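Local coordinates for glycosyl hydrolase family 88 (Pedobacter heparinus, PDB 3WIW), which acts as an unsaturated glucuronyl hydrolase specific for heparin, probably removing the unsaturated uronic acid from the non-reducing end of oligosaccharides left by lyases, at residues A[216-221]-A[234-239]; A[241-246]-A[293-298]; A[171-176]-A[248-253]; A[167-172]-A[222-227]. All blocks are in the same frame, centred on the assembly; numbering follows the deposited sequence. Where two conformers were deposited one is given.

Contacts 1, 2 and 3 meet around the active-site pocket, whose predicted catalytic residues are Asp-116 and Asp-174. Contact 3 holds Asp-174 and Trp-250. Contact 1 adds His-218, which bonds to Asp-174, and the centres of contacts 1 and 3 lie about 11 Å apart. Contact 2, with its centre about 10 Å from that of contact 1, supplies Trp-244, whose ring stacks on His-218. Contacts 2 and 3 both use helix 245-262. Contact 4 shares Val-171 and Ile-172 with contact 3 but lies outward along the sheet, centre to centre about 17 Å away. A bound buffer molecule (EPE) approaches the side chains of Asp-174 and His-235 to about 3 Å, nearest atoms.

Contact 1. Residues A[216-221]-A[234-239]; sequences SYHVIS and THQGLT
A chi1 of -165° swings the His-218 imidazole away from its own backbone N and up to the 234-239 loop, where His-235, with a similar first torsion, turns a ring edge toward the His-218 face. This offset edge-to-face pair is distant, with centroids 5.9 Å apart and planes at 64°; the closer touch is made by His-235 CB, 3.4 Å from His-218 ND1. The directional bond runs from Gln-236 N to His-218 ND1 at 2.9 Å, with an N-H...N angle of 158° and the donor in the imidazole plane. ND1 thus acts as an acceptor, which leaves NE2 as the donor: it serves Asp-174 and, weakly, a water that in turn donates to Gln-236 OE1 at 2.7 Å. Replacing His-218 by alanine removes this ring, which would probably leave Gln-236 N and Asp-174 without their partner and the 234-239 loop freer to shift. Thr-234, a predicted substrate-binding residue, braces the loop internally: its OG1 accepts from Gly-237 N at 2.9 Å in an ST motif. Val-219 CG2 packs on His-235 CB at 3.8 Å. Strand 219-222 runs in the middle of a three-stranded antiparallel sheet, between strands 170-172 and 229-233, and the 234-239 loop leaves the last of these on its way to helix 245-262.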
# COMPACT_ATOMS: atom_id res chain seq x y z
N SER A 216 -15.76 -4.42 1.09
CA SER A 216 -15.06 -5.66 0.86
C SER A 216 -14.91 -6.50 2.13
O SER A 216 -14.76 -5.95 3.24
CB SER A 216 -13.67 -5.41 0.23
OG SER A 216 -12.91 -4.48 0.99
N TYR A 217 -14.91 -7.83 1.95
CA TYR A 217 -14.41 -8.78 2.93
C TYR A 217 -12.89 -8.69 3.03
O TYR A 217 -12.22 -8.16 2.13
CB TYR A 217 -14.73 -10.22 2.48
CG TYR A 217 -16.20 -10.56 2.49
CD1 TYR A 217 -16.84 -10.91 3.68
CD2 TYR A 217 -16.96 -10.52 1.32
CE1 TYR A 217 -18.17 -11.21 3.71
CE2 TYR A 217 -18.31 -10.82 1.34
CZ TYR A 217 -18.91 -11.17 2.54
OH TYR A 217 -20.23 -11.47 2.59
N HIS A 218 -12.33 -9.26 4.09
CA HIS A 218 -10.88 -9.37 4.14
C HIS A 218 -10.41 -10.63 3.40
O HIS A 218 -9.60 -10.53 2.48
CB HIS A 218 -10.37 -9.33 5.59
CG HIS A 218 -8.90 -9.07 5.69
ND1 HIS A 218 -8.25 -8.85 6.88
CD2 HIS A 218 -7.95 -9.02 4.72
CE1 HIS A 218 -6.96 -8.66 6.64
NE2 HIS A 218 -6.76 -8.76 5.34
N VAL A 219 -10.92 -11.80 3.80
CA VAL A 219 -10.47 -13.09 3.29
C VAL A 219 -11.59 -13.81 2.58
O VAL A 219 -12.69 -13.97 3.12
CB VAL A 219 -9.99 -14.00 4.44
CG1 VAL A 219 -9.39 -15.31 3.91
CG2 VAL A 219 -8.98 -13.29 5.25
N ILE A 220 -11.32 -14.24 1.36
CA ILE A 220 -12.14 -15.25 0.71
C ILE A 220 -11.32 -16.53 0.63
O ILE A 220 -10.17 -16.52 0.18
CB ILE A 220 -12.56 -14.80 -0.71
CG1 ILE A 220 -13.32 -13.46 -0.65
CG2 ILE A 220 -13.40 -15.88 -1.41
CD1 ILE A 220 -14.65 -13.52 0.08
N SER A 221 -11.92 -17.63 1.08
CA SER A 221 -11.30 -18.95 0.97
C SER A 221 -11.94 -19.72 -0.16
O SER A 221 -13.18 -19.79 -0.26
CB SER A 221 -11.42 -19.74 2.26
OG SER A 221 -10.70 -20.95 2.13
N THR A 234 -13.36 -12.17 7.98
CA THR A 234 -12.36 -11.16 8.27
C THR A 234 -11.05 -11.81 8.73
O THR A 234 -10.99 -12.98 9.10
CB THR A 234 -12.85 -10.13 9.30
OG1 THR A 234 -11.96 -9.00 9.23
CG2 THR A 234 -12.85 -10.70 10.73
N HIS A 235 -10.00 -11.01 8.74
CA HIS A 235 -8.79 -11.37 9.45
C HIS A 235 -8.39 -10.21 10.36
O HIS A 235 -8.21 -10.40 11.55
CB HIS A 235 -7.67 -11.78 8.49
CG HIS A 235 -6.44 -12.27 9.18
ND1 HIS A 235 -6.41 -13.46 9.88
CD2 HIS A 235 -5.20 -11.73 9.28
CE1 HIS A 235 -5.20 -13.63 10.38
NE2 HIS A 235 -4.45 -12.59 10.03
N GLN A 236 -8.30 -9.00 9.81
CA GLN A 236 -7.88 -7.85 10.62
C GLN A 236 -8.96 -6.79 10.87
O GLN A 236 -8.69 -5.75 11.49
CB GLN A 236 -6.58 -7.24 10.07
CG GLN A 236 -5.41 -8.20 10.36
CD GLN A 236 -4.12 -7.86 9.69
OE1 GLN A 236 -4.11 -7.35 8.60
NE2 GLN A 236 -3.01 -8.20 10.34
N GLY A 237 -10.20 -7.08 10.45
CA GLY A 237 -11.31 -6.19 10.74
C GLY A 237 -12.10 -6.58 11.97
O GLY A 237 -11.79 -7.54 12.67
N LEU A 238 -13.15 -5.82 12.23
CA LEU A 238 -14.00 -6.05 13.38
C LEU A 238 -14.76 -7.38 13.36
O LEU A 238 -14.80 -8.09 14.37
CB LEU A 238 -15.00 -4.89 13.48
CG LEU A 238 -15.86 -4.84 14.73
CD1 LEU A 238 -15.03 -4.36 15.92
CD2 LEU A 238 -17.06 -3.90 14.51
N THR A 239 -15.39 -7.71 12.23
CA THR A 239 -16.17 -8.94 12.10
C THR A 239 -16.12 -9.42 10.65
O THR A 239 -15.71 -8.69 9.75
CB THR A 239 -17.68 -8.75 12.41
OG1 THR A 239 -18.29 -8.03 11.34
CG2 THR A 239 -17.93 -8.01 13.74
O HOH W 1 -4.00 -8.29 6.02

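Contact 2. Residues A[241-246]-A[293-298]; sequences ESAWAR and DFDVHN
Ser-242 OG donates to Asp-293 OD2 at 2.6 Å, using the syn lone pair of the carboxylate, and Leu-238 N bonds to the same oxygen. The other oxygen, OD1, accepts from Asp-295 N at 2.9 Å through its anti lone pair, closing an Asx turn. Phe-294 N meets Ala-243 O at 2.9 Å in a nearly straight bond (168°). A weak bond from Ala-243 N to Asp-295 OD2 and a water donating to both that oxygen and Glu-241 O complete the polar network. Were Asp-293 an alanine, the Ser-242 hydroxyl and Leu-238 N would probably lose their shared acceptor, and the turn its OD1 brace. The backbones form a single beta bridge, Trp-244 with Asp-293, just where Trp-244 takes the N-cap position of helix 245-262 and Asp-293 starts a type I turn; the 293-298 loop of the barrel is thereby tied to the start of that helix. Outward, Phe-294 presents its ring edge to Ala-243 O, while CE1 touches Ala-245 CB at 3.7 Å. The CB of Trp-244 touches Asp-293, but its indole lies against Arg-246, a predicted substrate-binding residue salt-bridged to Asp-305, with CZ2 3.3 Å above the guanidinium plane, toward its rim.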
# COMPACT_ATOMS: atom_id res chain seq x y z
N GLU A 241 -18.46 -9.49 8.67
CA GLU A 241 -19.36 -8.62 7.91
C GLU A 241 -18.85 -7.20 7.75
O GLU A 241 -19.46 -6.40 7.05
CB GLU A 241 -20.72 -8.52 8.61
CG GLU A 241 -21.54 -9.81 8.64
CD GLU A 241 -21.01 -10.84 9.63
OE1 GLU A 241 -20.62 -10.47 10.77
OE2 GLU A 241 -20.98 -12.04 9.25
N SER A 242 -17.74 -6.87 8.41
CA SER A 242 -17.33 -5.48 8.55
C SER A 242 -16.48 -4.95 7.39
O SER A 242 -16.03 -5.70 6.49
CB SER A 242 -16.60 -5.26 9.87
OG SER A 242 -15.23 -5.68 9.80
N ALA A 243 -16.22 -3.64 7.46
CA ALA A 243 -15.44 -2.92 6.46
C ALA A 243 -14.14 -2.43 7.11
O ALA A 243 -14.02 -1.28 7.54
CB ALA A 243 -16.26 -1.77 5.85
N TRP A 244 -13.18 -3.34 7.18
CA TRP A 244 -11.86 -3.02 7.71
C TRP A 244 -11.28 -1.88 6.87
O TRP A 244 -11.24 -2.00 5.64
CB TRP A 244 -11.01 -4.30 7.65
CG TRP A 244 -9.55 -4.10 7.95
CD1 TRP A 244 -9.00 -3.44 9.01
CD2 TRP A 244 -8.46 -4.58 7.14
NE1 TRP A 244 -7.61 -3.50 8.92
CE2 TRP A 244 -7.27 -4.18 7.78
CE3 TRP A 244 -8.37 -5.33 5.96
CZ2 TRP A 244 -6.00 -4.50 7.26
CZ3 TRP A 244 -7.12 -5.61 5.43
CH2 TRP A 244 -5.95 -5.19 6.08
N ALA A 245 -10.85 -0.77 7.48
CA ALA A 245 -10.59 0.44 6.68
C ALA A 245 -9.41 0.27 5.72
O ALA A 245 -9.52 0.65 4.53
CB ALA A 245 -10.38 1.65 7.56
N ARG A 246 -8.29 -0.27 6.18
CA ARG A 246 -7.16 -0.45 5.29
C ARG A 246 -7.51 -1.43 4.15
O ARG A 246 -7.09 -1.24 3.02
CB ARG A 246 -5.87 -0.81 6.04
CG ARG A 246 -4.67 -0.88 5.10
CD ARG A 246 -3.35 -0.89 5.86
NE ARG A 246 -3.15 -2.07 6.72
CZ ARG A 246 -3.28 -2.06 8.05
NH1 ARG A 246 -3.67 -0.97 8.70
NH2 ARG A 246 -3.05 -3.18 8.74
N ASP A 293 -11.92 0.52 11.48
CA ASP A 293 -12.93 -0.27 10.80
C ASP A 293 -14.16 0.63 10.72
O ASP A 293 -14.56 1.26 11.72
CB ASP A 293 -13.22 -1.57 11.56
CG ASP A 293 -14.15 -2.52 10.80
OD1 ASP A 293 -15.33 -2.16 10.55
OD2 ASP A 293 -13.73 -3.65 10.47
N PHE A 294 -14.78 0.70 9.54
CA PHE A 294 -15.90 1.62 9.32
C PHE A 294 -17.14 1.26 10.14
O PHE A 294 -18.03 2.09 10.29
CB PHE A 294 -16.30 1.66 7.84
CG PHE A 294 -15.38 2.50 6.97
CD1 PHE A 294 -14.17 2.01 6.47
CD2 PHE A 294 -15.75 3.78 6.60
CE1 PHE A 294 -13.36 2.80 5.66
CE2 PHE A 294 -14.93 4.58 5.79
CZ PHE A 294 -13.74 4.08 5.32
N ASP A 295 -17.20 0.03 10.66
CA ASP A 295 -18.43 -0.46 11.29
C ASP A 295 -18.43 -0.44 12.81
O ASP A 295 -19.38 -0.93 13.44
CB ASP A 295 -18.82 -1.82 10.73
CG ASP A 295 -19.15 -1.74 9.26
OD1 ASP A 295 -19.66 -0.70 8.80
OD2 ASP A 295 -18.87 -2.68 8.54
N VAL A 296 -17.38 0.09 13.42
CA VAL A 296 -17.36 0.20 14.87
C VAL A 296 -18.51 1.06 15.39
O VAL A 296 -18.99 1.97 14.73
CB VAL A 296 -16.03 0.75 15.40
CG1 VAL A 296 -14.89 -0.19 15.04
CG2 VAL A 296 -15.76 2.17 14.89
N HIS A 297 -18.95 0.78 16.61
CA HIS A 297 -20.06 1.53 17.15
C HIS A 297 -19.62 2.87 17.75
O HIS A 297 -20.41 3.80 17.86
CB HIS A 297 -20.76 0.70 18.21
CG HIS A 297 -20.01 0.67 19.49
ND1 HIS A 297 -18.85 -0.05 19.65
CD2 HIS A 297 -20.19 1.36 20.65
CE1 HIS A 297 -18.37 0.15 20.86
NE2 HIS A 297 -19.16 1.00 21.49
N ASN A 298 -18.34 2.97 18.15
CA ASN A 298 -17.85 4.12 18.93
C ASN A 298 -17.11 5.13 18.05
O ASN A 298 -15.90 5.29 18.15
CB ASN A 298 -16.94 3.66 20.10
CG ASN A 298 -15.68 2.89 19.63
OD1 ASN A 298 -15.66 2.22 18.60
ND2 ASN A 298 -14.61 3.00 20.43
O HOH W 2 -19.27 -3.75 6.01

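Contact 3. Residues A[171-176]-A[248-253]; sequences VIIDNL and QAWGLY
Asp-174 OD2 accepts a weak hydrogen bond from Trp-250 NE1 at 3.0 Å; the N-H...O angle of 121° is far from straight, and the oxygen lies oblique to the indole. The other oxygen, OD1, has the stronger partner, NE2 of His-218, so each carboxylate oxygen is met by a side-chain donor. The carboxylate lies across the pyrrole side of the indole, its plane 45° from that of the ring, and Asp-174 CG comes within 3.4 Å of Trp-250 CD1. The aspartate reaches this position with CG beside its own backbone N (chi1 -35°). Behind the polar pair the packing is apolar: Ile-173 CG2 meets the indole edge at CD1, 4.2 Å away, and Leu-176 CD1 packs against the backbone of helix 245-262 at Gly-251 CA, 3.8 Å away. The segment 171-176 ends strand 170-172 and passes through a type I turn, Ile-172 to Asn-175, which contains Asp-174 and leads toward helix 175-188 of the alpha6/alpha6 barrel. Asp-174 is predicted to be the proton donor and Trp-250 to bind substrate. A bound buffer molecule lies close to the Asp-174 side chain, so the carboxylate lines an accessible pocket. The His-218 bond, with a weak one from the indole, is likely to limit the rotation of the carboxylate there.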
# COMPACT_ATOMS: atom_id res chain seq x y z
N VAL A 171 -7.39 -16.04 0.04
CA VAL A 171 -7.01 -14.86 -0.75
C VAL A 171 -7.47 -13.63 0.02
O VAL A 171 -8.65 -13.51 0.38
CB VAL A 171 -7.69 -14.89 -2.15
CG1 VAL A 171 -7.30 -13.64 -2.96
CG2 VAL A 171 -7.29 -16.15 -2.90
N ILE A 172 -6.55 -12.73 0.31
CA ILE A 172 -6.90 -11.53 1.06
C ILE A 172 -7.01 -10.32 0.13
O ILE A 172 -6.40 -10.30 -0.94
CB ILE A 172 -5.91 -11.26 2.23
CG1 ILE A 172 -4.50 -10.84 1.78
CG2 ILE A 172 -5.85 -12.50 3.12
CD1 ILE A 172 -3.52 -10.67 2.96
N ILE A 173 -7.78 -9.32 0.54
CA ILE A 173 -7.99 -8.14 -0.27
C ILE A 173 -6.64 -7.44 -0.56
O ILE A 173 -6.44 -6.86 -1.66
CB ILE A 173 -9.02 -7.19 0.40
CG1 ILE A 173 -9.51 -6.12 -0.58
CG2 ILE A 173 -8.44 -6.50 1.66
CD1 ILE A 173 -10.44 -6.66 -1.68
N ASP A 174 -5.71 -7.49 0.40
CA ASP A 174 -4.39 -6.86 0.26
C ASP A 174 -3.64 -7.39 -0.98
O ASP A 174 -2.77 -6.70 -1.52
CB ASP A 174 -3.49 -7.10 1.49
CG ASP A 174 -4.23 -7.13 2.83
OD1 ASP A 174 -5.32 -7.73 2.96
OD2 ASP A 174 -3.63 -6.63 3.80
N ASN A 175 -3.96 -8.61 -1.40
CA ASN A 175 -3.30 -9.26 -2.54
C ASN A 175 -3.50 -8.43 -3.82
O ASN A 175 -2.67 -8.53 -4.74
CB ASN A 175 -3.84 -10.70 -2.67
CG ASN A 175 -2.90 -11.70 -3.39
OD1 ASN A 175 -2.85 -12.87 -2.98
ND2 ASN A 175 -2.20 -11.27 -4.45
N LEU A 176 -4.56 -7.62 -3.91
CA LEU A 176 -4.69 -6.72 -5.07
C LEU A 176 -3.44 -5.86 -5.27
O LEU A 176 -3.05 -5.55 -6.40
CB LEU A 176 -5.93 -5.82 -4.97
CG LEU A 176 -7.27 -6.54 -5.11
CD1 LEU A 176 -8.36 -5.63 -4.56
CD2 LEU A 176 -7.54 -6.94 -6.56
N GLN A 248 -10.52 -1.68 2.79
CA GLN A 248 -11.30 -0.91 1.81
C GLN A 248 -10.34 -0.10 0.93
O GLN A 248 -10.54 -0.02 -0.29
CB GLN A 248 -12.29 0.04 2.49
CG GLN A 248 -13.20 -0.59 3.56
CD GLN A 248 -13.82 -1.91 3.10
OE1 GLN A 248 -14.67 -1.96 2.20
NE2 GLN A 248 -13.42 -3.00 3.75
N ALA A 249 -9.30 0.47 1.56
CA ALA A 249 -8.28 1.25 0.86
C ALA A 249 -7.52 0.38 -0.15
O ALA A 249 -7.33 0.80 -1.29
CB ALA A 249 -7.31 1.85 1.84
N TRP A 250 -7.10 -0.83 0.24
CA TRP A 250 -6.39 -1.71 -0.70
C TRP A 250 -7.28 -2.01 -1.91
O TRP A 250 -6.79 -2.11 -3.03
CB TRP A 250 -6.05 -3.02 -0.05
CG TRP A 250 -5.05 -3.07 1.07
CD1 TRP A 250 -5.11 -3.96 2.12
CD2 TRP A 250 -3.80 -2.35 1.22
NE1 TRP A 250 -4.02 -3.80 2.94
CE2 TRP A 250 -3.19 -2.84 2.40
CE3 TRP A 250 -3.15 -1.33 0.50
CZ2 TRP A 250 -1.93 -2.39 2.87
CZ3 TRP A 250 -1.90 -0.86 0.98
CH2 TRP A 250 -1.31 -1.39 2.15
N GLY A 251 -8.59 -2.19 -1.70
CA GLY A 251 -9.52 -2.42 -2.80
C GLY A 251 -9.58 -1.23 -3.74
O GLY A 251 -9.45 -1.39 -4.96
N LEU A 252 -9.78 -0.03 -3.18
CA LEU A 252 -9.83 1.17 -4.01
C LEU A 252 -8.55 1.30 -4.84
O LEU A 252 -8.59 1.52 -6.06
CB LEU A 252 -10.00 2.40 -3.12
CG LEU A 252 -9.97 3.73 -3.87
CD1 LEU A 252 -11.11 3.84 -4.90
CD2 LEU A 252 -10.01 4.90 -2.87
N TYR A 253 -7.41 1.21 -4.17
CA TYR A 253 -6.13 1.34 -4.83
C TYR A 253 -5.95 0.22 -5.87
O TYR A 253 -5.49 0.48 -6.99
CB TYR A 253 -5.04 1.28 -3.78
CG TYR A 253 -3.66 1.72 -4.21
CD1 TYR A 253 -2.91 0.97 -5.13
CD2 TYR A 253 -3.07 2.85 -3.66
CE1 TYR A 253 -1.61 1.32 -5.47
CE2 TYR A 253 -1.77 3.23 -4.00
CZ TYR A 253 -1.05 2.45 -4.90
OH TYR A 253 0.25 2.79 -5.21

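Contact 4. Residues A[167-172]-A[222-227]; sequences WQFPVI and YDTLSG
Tyr-222 N bonds to Phe-169 O at 2.9 Å (163°), joining two backbones whose touching parts run 126° apart. Gln-168, its chain extended from a chi1 of 174°, stretches its amide over the turn, where OE1 accepts from Thr-224 N at 2.7 Å, the donor standing above the amide plane and not on a lone pair, and weakly from Thr-224 OG1. The threonine CG2 packs on Gln-168 CG at 3.3 Å and on Phe-169 CB and CD2. Phe-169 packs against the same turn: its CB lies 3.4 Å from Tyr-222 O, and its CD1 touches Tyr-222 CB at 4.2 Å. The tyrosine ring offers an edge to Val-171, whose CG2 is 3.7 Å from Tyr-222 CE2, while the phenol oxygen bonds to Asn-208 on helix 192-208. Within the turn, Asp-223 OD1 accepts from Leu-225 N and Ser-226 N, each at 2.9 Å, from opposite faces of the carboxylate plane, giving an Asx turn and an Asx motif. The segment 222-227 comprises the end of strand 219-222 and most of the turn leading to strand 229-233 in a beta hairpin, and Gln-168 ties it to the chain entering edge strand 170-172.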
# COMPACT_ATOMS: atom_id res chain seq x y z
N TRP A 167 -7.00 -22.68 6.12
CA TRP A 167 -7.66 -22.47 4.83
C TRP A 167 -7.04 -23.31 3.74
O TRP A 167 -5.82 -23.48 3.67
CB TRP A 167 -7.59 -21.02 4.36
CG TRP A 167 -8.02 -20.02 5.36
CD1 TRP A 167 -9.25 -19.44 5.47
CD2 TRP A 167 -7.20 -19.45 6.38
NE1 TRP A 167 -9.25 -18.55 6.51
CE2 TRP A 167 -8.01 -18.54 7.09
CE3 TRP A 167 -5.88 -19.64 6.78
CZ2 TRP A 167 -7.52 -17.80 8.16
CZ3 TRP A 167 -5.40 -18.92 7.85
CH2 TRP A 167 -6.22 -18.01 8.53
N GLN A 168 -7.91 -23.82 2.88
CA GLN A 168 -7.50 -24.54 1.70
C GLN A 168 -6.79 -23.60 0.72
O GLN A 168 -5.78 -23.95 0.11
CB GLN A 168 -8.76 -25.13 1.07
CG GLN A 168 -8.54 -25.77 -0.24
CD GLN A 168 -9.69 -26.67 -0.66
OE1 GLN A 168 -9.82 -27.01 -1.82
NE2 GLN A 168 -10.53 -27.05 0.31
N PHE A 169 -7.32 -22.40 0.58
CA PHE A 169 -6.80 -21.46 -0.41
C PHE A 169 -7.29 -20.07 -0.07
O PHE A 169 -8.28 -19.61 -0.62
CB PHE A 169 -7.24 -21.90 -1.82
CG PHE A 169 -6.47 -21.24 -2.94
CD1 PHE A 169 -6.76 -19.94 -3.34
CD2 PHE A 169 -5.46 -21.93 -3.61
CE1 PHE A 169 -6.06 -19.33 -4.38
CE2 PHE A 169 -4.74 -21.33 -4.64
CZ PHE A 169 -5.04 -20.03 -5.04
N PRO A 170 -6.59 -19.40 0.85
CA PRO A 170 -7.02 -18.08 1.29
C PRO A 170 -6.51 -16.99 0.36
O PRO A 170 -5.33 -17.00 -0.04
CB PRO A 170 -6.37 -17.95 2.66
CG PRO A 170 -5.07 -18.76 2.53
CD PRO A 170 -5.40 -19.88 1.57
N VAL A 171 -7.39 -16.04 0.04
CA VAL A 171 -7.01 -14.86 -0.75
C VAL A 171 -7.47 -13.63 0.02
O VAL A 171 -8.65 -13.51 0.38
CB VAL A 171 -7.69 -14.89 -2.15
CG1 VAL A 171 -7.30 -13.64 -2.96
CG2 VAL A 171 -7.29 -16.15 -2.90
N ILE A 172 -6.55 -12.73 0.31
CA ILE A 172 -6.90 -11.53 1.06
C ILE A 172 -7.01 -10.32 0.13
O ILE A 172 -6.40 -10.30 -0.94
CB ILE A 172 -5.91 -11.26 2.23
CG1 ILE A 172 -4.50 -10.84 1.78
CG2 ILE A 172 -5.85 -12.50 3.12
CD1 ILE A 172 -3.52 -10.67 2.96
N TYR A 222 -11.11 -20.31 -1.01
CA TYR A 222 -11.60 -21.04 -2.18
C TYR A 222 -11.32 -22.53 -2.13
O TYR A 222 -10.40 -22.97 -1.43
CB TYR A 222 -10.90 -20.48 -3.42
CG TYR A 222 -11.26 -19.06 -3.80
CD1 TYR A 222 -12.34 -18.81 -4.65
CD2 TYR A 222 -10.50 -17.98 -3.36
CE1 TYR A 222 -12.65 -17.51 -5.05
CE2 TYR A 222 -10.82 -16.67 -3.74
CZ TYR A 222 -11.90 -16.45 -4.59
OH TYR A 222 -12.22 -15.16 -4.98
N ASP A 223 -12.07 -23.29 -2.92
CA ASP A 223 -11.79 -24.69 -3.15
C ASP A 223 -10.74 -24.73 -4.25
O ASP A 223 -10.95 -24.18 -5.34
CB ASP A 223 -13.06 -25.38 -3.64
CG ASP A 223 -12.90 -26.87 -3.80
OD1 ASP A 223 -12.19 -27.32 -4.73
OD2 ASP A 223 -13.53 -27.61 -3.02
N THR A 224 -9.61 -25.38 -3.98
CA THR A 224 -8.49 -25.37 -4.93
C THR A 224 -8.76 -26.08 -6.24
O THR A 224 -8.09 -25.81 -7.23
CB THR A 224 -7.23 -26.04 -4.35
OG1 THR A 224 -7.49 -27.43 -4.14
CG2 THR A 224 -6.81 -25.38 -3.06
N LEU A 225 -9.71 -27.01 -6.24
CA LEU A 225 -10.02 -27.78 -7.43
C LEU A 225 -11.17 -27.18 -8.23
O LEU A 225 -11.08 -27.05 -9.46
CB LEU A 225 -10.31 -29.23 -7.04
CG LEU A 225 -9.09 -30.02 -6.55
CD1 LEU A 225 -9.47 -31.44 -6.17
CD2 LEU A 225 -7.98 -30.04 -7.60
N SER A 226 -12.24 -26.79 -7.53
CA SER A 226 -13.44 -26.29 -8.20
C SER A 226 -13.45 -24.78 -8.38
O SER A 226 -14.19 -24.25 -9.22
CB SER A 226 -14.70 -26.71 -7.43
OG SER A 226 -14.82 -25.95 -6.25
N GLY A 227 -12.64 -24.08 -7.59
CA GLY A 227 -12.62 -22.63 -7.58
C GLY A 227 -13.80 -21.99 -6.88
O GLY A 227 -13.95 -20.78 -6.88